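Long-range contacts in OmpT protein (Vibrio cholerae serotype O1, PDB 6EHD), which probably forms a beta-barrel diffusion pore in the outer membrane that lets ions and small hydrophilic solutes pass: residues R170-K175 and K189-N194; D243-Y248 and V273-A278. The protein carries 1 engineered substitution. All blocks are in the same frame, centred on the assembly; numbering follows the deposited sequence.

Overall arrangement
Following the chain from the N terminus, contact 1 comes first: strand 160-171 runs through a bulge into strand 174-181, and the chain then turns back so that 189-194 pairs with 170-175. Contact 1 is complete before contact 2 opens. There, strand 245-258 leaves its turn, and the returning strand 263-276 brings 273-278 back alongside 243-248, closing a longer hairpin. The two loops follow in series and neither nest nor cross. Both tie neighbouring antiparallel strands of the barrel wall, but on opposite sides of the chain's centre: the contact centres lie about 42 Å apart, and their nearest atoms about 25 Å.

Contact 1 (R170-K175 and K189-N194)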
ATOM      1  N   ARG A 170      -9.923   3.835 -12.894  1.00 33.51           N
ATOM      2  CA  ARG A 170      -9.813   4.013 -14.386  1.00 35.77           C
ATOM      3  C   ARG A 170      -8.859   5.108 -14.730  1.00 36.63           C
ATOM      4  O   ARG A 170      -8.939   6.192 -14.145  1.00 34.98           O
ATOM      5  CB  ARG A 170     -11.192   4.349 -15.022  1.00 36.83           C
ATOM      6  CG  ARG A 170     -11.161   4.336 -16.567  1.00 41.12           C
ATOM      7  CD  ARG A 170     -12.580   4.337 -17.159  1.00 44.38           C
ATOM      8  NE  ARG A 170     -12.536   4.566 -18.614  1.00 48.66           N
ATOM      9  CZ  ARG A 170     -13.618   4.805 -19.364  1.00 56.75           C
ATOM     10  NH1 ARG A 170     -14.846   4.864 -18.820  1.00 51.86           N
ATOM     11  NH2 ARG A 170     -13.478   4.988 -20.672  1.00 60.89           N
ATOM     12  N   ASP A 171      -7.952   4.844 -15.673  1.00 36.28           N
ATOM     13  CA  ASP A 171      -7.044   5.854 -16.180  1.00 39.49           C
ATOM     14  C   ASP A 171      -7.190   5.892 -17.735  1.00 45.46           C
ATOM     15  O   ASP A 171      -6.817   4.930 -18.427  1.00 40.43           O
ATOM     16  CB  ASP A 171      -5.604   5.562 -15.846  1.00 36.97           C
ATOM     17  CG  ASP A 171      -4.657   6.752 -16.230  1.00 48.09           C
ATOM     18  OD1 ASP A 171      -4.819   7.356 -17.300  1.00 47.69           O
ATOM     19  OD2 ASP A 171      -3.773   7.103 -15.455  1.00 43.74           O
ATOM     20  N   LYS A 172      -7.700   7.007 -18.242  1.00 45.92           N
ATOM     21  CA  LYS A 172      -8.048   7.113 -19.680  1.00 51.23           C
ATOM     22  C   LYS A 172      -6.839   7.304 -20.585  1.00 50.38           C
ATOM     23  O   LYS A 172      -6.976   7.152 -21.782  1.00 56.10           O
ATOM     24  CB  LYS A 172      -9.075   8.237 -19.892  1.00 52.17           C
ATOM     25  CG  LYS A 172     -10.475   7.859 -19.441  1.00 56.93           C
ATOM     26  CD  LYS A 172     -11.378   9.091 -19.365  1.00 61.40           C
ATOM     27  CE  LYS A 172     -12.771   8.712 -18.942  1.00 63.33           C
ATOM     28  NZ  LYS A 172     -13.729   9.849 -19.091  1.00 68.82           N
ATOM     29  N   ALA A 173      -5.668   7.586 -20.023  1.00 50.15           N
ATOM     30  CA  ALA A 173      -4.443   7.693 -20.795  1.00 52.62           C
ATOM     31  C   ALA A 173      -3.255   7.110 -20.066  1.00 49.60           C
ATOM     32  O   ALA A 173      -2.267   7.789 -19.784  1.00 50.01           O
ATOM     33  CB  ALA A 173      -4.176   9.162 -21.139  1.00 57.93           C
ATOM     34  N   PHE A 174      -3.324   5.815 -19.778  1.00 54.50           N
ATOM     35  CA  PHE A 174      -2.279   5.151 -18.989  1.00 48.77           C
ATOM     36  C   PHE A 174      -1.100   4.732 -19.910  1.00 47.74           C
ATOM     37  O   PHE A 174      -1.310   4.026 -20.899  1.00 48.82           O
ATOM     38  CB  PHE A 174      -2.859   3.896 -18.293  1.00 44.72           C
ATOM     39  CG  PHE A 174      -1.923   3.264 -17.317  1.00 46.65           C
ATOM     40  CD1 PHE A 174      -1.699   3.839 -16.062  1.00 45.56           C
ATOM     41  CD2 PHE A 174      -1.254   2.093 -17.631  1.00 45.27           C
ATOM     42  CE1 PHE A 174      -0.803   3.246 -15.164  1.00 40.64           C
ATOM     43  CE2 PHE A 174      -0.407   1.472 -16.702  1.00 45.24           C
ATOM     44  CZ  PHE A 174      -0.178   2.060 -15.471  1.00 44.55           C
ATOM     45  N   LYS A 175       0.106   5.123 -19.538  1.00 46.76           N
ATOM     46  CA  LYS A 175       1.335   4.677 -20.199  1.00 53.15           C
ATOM     47  C   LYS A 175       1.732   3.252 -19.793  1.00 55.18           C
ATOM     48  O   LYS A 175       2.249   3.005 -18.706  1.00 54.04           O
ATOM     49  CB  LYS A 175       2.492   5.633 -19.918  1.00 55.51           C
ATOM     50  CG  LYS A 175       3.783   5.291 -20.673  1.00 62.59           C
ATOM     51  CD  LYS A 175       4.786   6.448 -20.597  1.00 73.98           C
ATOM     52  CE  LYS A 175       5.811   6.475 -21.731  1.00 80.01           C
ATOM     53  NZ  LYS A 175       7.116   5.866 -21.338  1.00 83.79           N
ATOM     54  N   LYS A 189      -0.127   3.953 -25.125  1.00 65.61           N
ATOM     55  CA  LYS A 189      -1.083   4.431 -24.117  1.00 64.96           C
ATOM     56  C   LYS A 189      -2.439   3.812 -24.352  1.00 64.80           C
ATOM     57  O   LYS A 189      -2.783   3.533 -25.486  1.00 63.44           O
ATOM     58  CB  LYS A 189      -1.187   5.952 -24.099  1.00 67.15           C
ATOM     59  CG  LYS A 189       0.172   6.617 -23.993  1.00 75.63           C
ATOM     60  CD  LYS A 189       0.162   7.911 -23.207  1.00 80.06           C
ATOM     61  CE  LYS A 189       1.580   8.457 -23.087  1.00 85.86           C
ATOM     62  NZ  LYS A 189       1.743   9.294 -21.866  1.00 93.00           N
ATOM     63  N   ALA A 190      -3.197   3.579 -23.270  1.00 52.23           N
ATOM     64  CA  ALA A 190      -4.477   2.940 -23.342  1.00 44.55           C
ATOM     65  C   ALA A 190      -5.401   3.467 -22.251  1.00 44.62           C
ATOM     66  O   ALA A 190      -4.922   4.036 -21.263  1.00 44.70           O
ATOM     67  CB  ALA A 190      -4.283   1.451 -23.225  1.00 50.97           C
ATOM     68  N   ASP A 191      -6.691   3.363 -22.515  1.00 43.51           N
ATOM     69  CA  ASP A 191      -7.765   3.606 -21.563  1.00 51.93           C
ATOM     70  C   ASP A 191      -8.008   2.271 -20.798  1.00 48.37           C
ATOM     71  O   ASP A 191      -8.616   1.324 -21.325  1.00 44.96           O
ATOM     72  CB  ASP A 191      -9.015   4.107 -22.333  1.00 54.71           C
ATOM     73  CG  ASP A 191     -10.200   4.471 -21.440  1.00 56.80           C
ATOM     74  OD1 ASP A 191     -10.245   4.195 -20.195  1.00 50.86           O
ATOM     75  OD2 ASP A 191     -11.176   5.015 -22.013  1.00 54.19           O
ATOM     76  N   VAL A 192      -7.497   2.205 -19.549  1.00 42.42           N
ATOM     77  CA  VAL A 192      -7.482   0.937 -18.765  1.00 39.97           C
ATOM     78  C   VAL A 192      -8.253   1.129 -17.440  1.00 35.63           C
ATOM     79  O   VAL A 192      -8.137   2.177 -16.796  1.00 35.89           O
ATOM     80  CB  VAL A 192      -6.046   0.420 -18.576  1.00 47.22           C
ATOM     81  CG1 VAL A 192      -5.132   1.471 -17.987  1.00 62.11           C
ATOM     82  CG2 VAL A 192      -6.001  -0.863 -17.720  1.00 47.90           C
ATOM     83  N   THR A 193      -9.096   0.155 -17.143  1.00 33.80           N
ATOM     84  CA  THR A 193      -9.864   0.046 -15.881  1.00 38.87           C
ATOM     85  C   THR A 193      -9.327  -1.177 -15.086  1.00 39.51           C
ATOM     86  O   THR A 193      -9.128  -2.269 -15.681  1.00 33.40           O
ATOM     87  CB  THR A 193     -11.380  -0.144 -16.179  1.00 38.61           C
ATOM     88  OG1 THR A 193     -11.866   1.012 -16.898  1.00 40.46           O
ATOM     89  CG2 THR A 193     -12.211  -0.169 -14.921  1.00 35.31           C
ATOM     90  N   ASN A 194      -9.093  -0.990 -13.779  1.00 32.95           N
ATOM     91  CA  ASN A 194      -8.701  -2.099 -12.855  1.00 29.83           C
ATOM     92  C   ASN A 194      -9.834  -2.228 -11.886  1.00 30.18           C
ATOM     93  O   ASN A 194     -10.122  -1.239 -11.225  1.00 29.74           O
ATOM     94  CB  ASN A 194      -7.405  -1.691 -12.148  1.00 30.91           C
ATOM     95  CG  ASN A 194      -6.817  -2.810 -11.269  1.00 31.94           C
ATOM     96  OD1 ASN A 194      -7.068  -3.979 -11.525  1.00 30.22           O
ATOM     97  ND2 ASN A 194      -5.990  -2.421 -10.232  1.00 25.50           N
TER
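Arg170 and Asp191 reach across the antiparallel strands and meet side-on: NE of Arg170 gives a hydrogen bond to OD1 of Asp191 at 2.8 Å, and NH2 of Arg170 gives one to OD2 of Asp191 at 2.7 Å. Both oxygens use their syn lone pairs, and the guanidinium and carboxylate planes are only 18° apart, so this two-bond salt bridge fixes the rotation of both groups. The arginine gets there as an extended chain, with CG turned opposite its own amide nitrogen (chi1 -172°), and on the way CD passes OG1 of Thr193 at 3.4 Å. One face of the guanidinium is covered by Lys172, whose CE sits 4.0 Å above its plane while NZ goes on to bond Asn143. Lys189, exposed yet with as much of its surface buried against 170-175 as the arginine has against 189-194, works mainly through its backbone and the base of its side chain: its CA approaches Phe174 O at 3.3 Å in a CA-H...O contact, and CB lies against the same oxygen. Between these ends, Asp171 N bonds Val192 O at 2.9 Å and Phe174 N bonds Ala190 O at 2.8 Å, each pair completed by a return bond. CG1 of Val192 packs on CB of Phe174, and Leu113, from a loop, touches both side chains. The register slips by one residue between Asp171 and Phe174, where OD1 of Asp171 takes the amide of Ala173 at 2.9 Å in an Asx turn. The result is a beta bulge, here bending one strand of an antiparallel hairpin in the wall of a porin barrel.

Contact 2 (D243-Y248 and V273-A278); sequences DKTKLY and VEYKFA
Lys246 and Glu274 form a hydrogen-bonded pair near the start of strand 245-258 and the end of strand 263-276, antiparallel strands whose axes over 245-248 and 273-276 come within 4.8 Å, with N-to-C directions 163° apart. This is the open end of a beta-hairpin in the porin barrel. Glu274 N bonds Lys246 O at 2.8 Å, Lys246 N bonds back to Glu274 O, and Lys276 N continues the pattern to Lys244 O. Thr245, Leu247, Val273 and Tyr275 share one face. There CD2 of Leu247 packs on CG2 of Val273 at 3.8 Å, and a bound detergent molecule touches Leu247, consistent with a surface turned to the membrane. OG1 of Thr245 comes to the edge of the Tyr275 ring, 3.4 Å from CD1. The far edge of that ring is directed at Phe277, with Tyr275 CE2 over the centre of the Phe277 ring. Lys244 lays its chain past the Tyr275 hydroxyl, and the bend at its last torsion (chi4 -63°) accompanies a weak bond of 3.3 Å from Lys244 NZ to Lys276 O. The other face is polar. Tyr248 has its hydroxyl bonded to Glu286, and OE1 of Glu274 is held by the hydroxyl of Tyr101. Lys246 bends at chi3 (87°), bringing CE beside the carboxylate, yet NZ of Lys246 stays 4.2 Å from OE2 of Glu274, too far for a salt bridge. A water spans the gap, accepting from Lys246 NZ at 2.7 Å and donating to Glu274 OE2 at 2.6 Å.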
ATOM      1  N   ASP A 243      11.172  -9.705  23.702  1.00 47.48           N
ATOM      2  CA  ASP A 243      10.608  -8.342  23.833  1.00 42.98           C
ATOM      3  C   ASP A 243      10.955  -7.373  22.639  1.00 36.58           C
ATOM      4  O   ASP A 243      10.075  -6.657  22.102  1.00 40.12           O
ATOM      5  CB  ASP A 243      11.162  -7.704  25.133  1.00 52.95           C
ATOM      6  CG  ASP A 243      12.662  -8.080  25.397  1.00 62.04           C
ATOM      7  OD1 ASP A 243      13.559  -7.891  24.519  1.00 70.29           O
ATOM      8  OD2 ASP A 243      12.934  -8.638  26.490  1.00 78.32           O
ATOM      9  N   LYS A 244      12.204  -7.391  22.203  1.00 32.76           N
ATOM     10  CA  LYS A 244      12.583  -6.463  21.176  1.00 31.83           C
ATOM     11  C   LYS A 244      12.647  -7.045  19.817  1.00 31.45           C
ATOM     12  O   LYS A 244      12.938  -6.319  18.909  1.00 26.81           O
ATOM     13  CB  LYS A 244      13.971  -5.864  21.507  1.00 32.99           C
ATOM     14  CG  LYS A 244      13.921  -4.992  22.766  1.00 40.60           C
ATOM     15  CD  LYS A 244      15.338  -4.830  23.263  1.00 42.69           C
ATOM     16  CE  LYS A 244      15.544  -3.695  24.217  1.00 45.09           C
ATOM     17  NZ  LYS A 244      15.272  -2.370  23.620  1.00 39.84           N
ATOM     18  N   THR A 245      12.395  -8.362  19.654  1.00 29.63           N
ATOM     19  CA  THR A 245      12.792  -9.014  18.457  1.00 27.94           C
ATOM     20  C   THR A 245      11.595  -9.808  17.819  1.00 28.16           C
ATOM     21  O   THR A 245      11.003 -10.607  18.523  1.00 27.21           O
ATOM     22  CB  THR A 245      13.991  -9.984  18.695  1.00 29.57           C
ATOM     23  OG1 THR A 245      15.143  -9.297  19.239  1.00 30.86           O
ATOM     24  CG2 THR A 245      14.463 -10.524  17.417  1.00 29.41           C
ATOM     25  N   LYS A 246      11.350  -9.569  16.514  1.00 24.90           N
ATOM     26  CA  LYS A 246      10.268 -10.242  15.778  1.00 26.12           C
ATOM     27  C   LYS A 246      10.753 -10.814  14.486  1.00 25.86           C
ATOM     28  O   LYS A 246      11.448 -10.145  13.692  1.00 26.05           O
ATOM     29  CB  LYS A 246       9.131  -9.240  15.571  1.00 27.08           C
ATOM     30  CG  LYS A 246       7.937  -9.797  14.810  1.00 34.88           C
ATOM     31  CD  LYS A 246       6.716  -8.879  14.933  1.00 37.84           C
ATOM     32  CE  LYS A 246       6.620  -7.793  13.956  1.00 47.18           C
ATOM     33  NZ  LYS A 246       5.374  -7.023  14.380  1.00 56.16           N
ATOM     34  N   LEU A 247      10.445 -12.102  14.257  1.00 22.86           N
ATOM     35  CA  LEU A 247      10.734 -12.707  12.989  1.00 20.72           C
ATOM     36  C   LEU A 247       9.466 -12.626  12.083  1.00 21.40           C
ATOM     37  O   LEU A 247       8.332 -12.700  12.568  1.00 22.55           O
ATOM     38  CB  LEU A 247      11.122 -14.228  13.143  1.00 25.64           C
ATOM     39  CG  LEU A 247      12.338 -14.552  14.060  1.00 31.80           C
ATOM     40  CD1 LEU A 247      12.740 -16.037  13.912  1.00 34.83           C
ATOM     41  CD2 LEU A 247      13.479 -13.659  13.689  1.00 34.03           C
ATOM     42  N   TYR A 248       9.672 -12.627  10.793  1.00 20.93           N
ATOM     43  CA  TYR A 248       8.493 -12.603   9.879  1.00 22.32           C
ATOM     44  C   TYR A 248       8.815 -13.316   8.556  1.00 22.19           C
ATOM     45  O   TYR A 248       9.977 -13.488   8.120  1.00 21.40           O
ATOM     46  CB  TYR A 248       8.048 -11.150   9.621  1.00 22.58           C
ATOM     47  CG  TYR A 248       9.074 -10.282   8.960  1.00 20.81           C
ATOM     48  CD1 TYR A 248       9.208 -10.218   7.588  1.00 21.74           C
ATOM     49  CD2 TYR A 248       9.921  -9.473   9.751  1.00 21.37           C
ATOM     50  CE1 TYR A 248      10.142  -9.382   6.976  1.00 21.65           C
ATOM     51  CE2 TYR A 248      10.882  -8.634   9.146  1.00 21.03           C
ATOM     52  CZ  TYR A 248      11.009  -8.593   7.791  1.00 19.01           C
ATOM     53  OH  TYR A 248      11.928  -7.778   7.134  1.00 21.81           O
ATOM     54  N   VAL A 273      13.945 -10.221   9.880  1.00 22.04           N
ATOM     55  CA  VAL A 273      13.994 -10.000  11.263  1.00 23.45           C
ATOM     56  C   VAL A 273      13.942  -8.493  11.561  1.00 23.44           C
ATOM     57  O   VAL A 273      14.552  -7.719  10.819  1.00 22.33           O
ATOM     58  CB  VAL A 273      15.293 -10.589  11.913  1.00 26.82           C
ATOM     59  CG1 VAL A 273      16.530 -10.079  11.317  1.00 28.63           C
ATOM     60  CG2 VAL A 273      15.319 -10.372  13.416  1.00 27.83           C
ATOM     61  N   GLU A 274      13.140  -8.139  12.588  1.00 22.54           N
ATOM     62  CA  GLU A 274      12.987  -6.744  13.090  1.00 24.62           C
ATOM     63  C   GLU A 274      13.522  -6.647  14.484  1.00 22.54           C
ATOM     64  O   GLU A 274      13.129  -7.429  15.392  1.00 23.53           O
ATOM     65  CB  GLU A 274      11.483  -6.346  13.078  1.00 27.10           C
ATOM     66  CG  GLU A 274      11.109  -4.949  13.731  1.00 28.60           C
ATOM     67  CD  GLU A 274       9.589  -4.950  14.033  1.00 30.73           C
ATOM     68  OE1 GLU A 274       8.785  -4.680  13.098  1.00 31.21           O
ATOM     69  OE2 GLU A 274       9.178  -5.417  15.117  1.00 31.95           O
ATOM     70  N   TYR A 275      14.270  -5.560  14.792  1.00 23.37           N
ATOM     71  CA  TYR A 275      14.792  -5.381  16.156  1.00 23.16           C
ATOM     72  C   TYR A 275      14.545  -3.938  16.554  1.00 23.44           C
ATOM     73  O   TYR A 275      14.994  -3.023  15.849  1.00 23.21           O
ATOM     74  CB  TYR A 275      16.328  -5.680  16.255  1.00 25.11           C
ATOM     75  CG  TYR A 275      16.908  -5.444  17.606  1.00 27.18           C
ATOM     76  CD1 TYR A 275      16.878  -6.446  18.594  1.00 29.21           C
ATOM     77  CD2 TYR A 275      17.545  -4.231  17.937  1.00 24.77           C
ATOM     78  CE1 TYR A 275      17.396  -6.277  19.857  1.00 30.12           C
ATOM     79  CE2 TYR A 275      18.043  -4.054  19.236  1.00 26.65           C
ATOM     80  CZ  TYR A 275      18.028  -5.060  20.169  1.00 29.53           C
ATOM     81  OH  TYR A 275      18.488  -4.903  21.481  1.00 30.72           O
ATOM     82  N   LYS A 276      13.897  -3.766  17.697  1.00 26.05           N
ATOM     83  CA  LYS A 276      13.545  -2.369  18.221  1.00 28.05           C
ATOM     84  C   LYS A 276      14.532  -1.925  19.302  1.00 27.93           C
ATOM     85  O   LYS A 276      14.669  -2.571  20.337  1.00 30.24           O
ATOM     86  CB  LYS A 276      12.109  -2.387  18.774  1.00 35.31           C
ATOM     87  CG  LYS A 276      11.080  -2.500  17.642  1.00 39.85           C
ATOM     88  CD  LYS A 276       9.635  -2.487  18.232  1.00 45.81           C
ATOM     89  CE  LYS A 276       8.573  -2.611  17.169  1.00 52.91           C
ATOM     90  NZ  LYS A 276       7.214  -2.337  17.716  1.00 65.07           N
ATOM     91  N   PHE A 277      15.383  -0.957  18.982  1.00 24.29           N
ATOM     92  CA  PHE A 277      16.223  -0.351  20.037  1.00 27.43           C
ATOM     93  C   PHE A 277      15.365   0.380  21.090  1.00 32.72           C
ATOM     94  O   PHE A 277      15.652   0.306  22.304  1.00 32.83           O
ATOM     95  CB  PHE A 277      17.290   0.568  19.457  1.00 28.74           C
ATOM     96  CG  PHE A 277      18.456  -0.163  18.815  1.00 26.31           C
ATOM     97  CD1 PHE A 277      19.605  -0.414  19.579  1.00 24.60           C
ATOM     98  CD2 PHE A 277      18.484  -0.502  17.465  1.00 26.62           C
ATOM     99  CE1 PHE A 277      20.652  -1.111  19.071  1.00 23.72           C
ATOM    100  CE2 PHE A 277      19.592  -1.154  16.929  1.00 25.77           C
ATOM    101  CZ  PHE A 277      20.686  -1.435  17.719  1.00 24.60           C
ATOM    102  N   ALA A 278      14.340   1.065  20.623  1.00 29.09           N
ATOM    103  CA  ALA A 278      13.476   1.894  21.487  1.00 35.36           C
ATOM    104  C   ALA A 278      12.212   2.147  20.721  1.00 32.02           C
ATOM    105  O   ALA A 278      12.098   1.794  19.565  1.00 28.47           O
ATOM    106  CB  ALA A 278      14.151   3.227  21.849  1.00 36.38           C
TER
HETATM  107  O   HOH W   1      10.502  -6.152  17.255  1.00 29.38           O
HETATM  108  O   HOH W   2       6.699  -5.088  15.797  1.00 47.83           O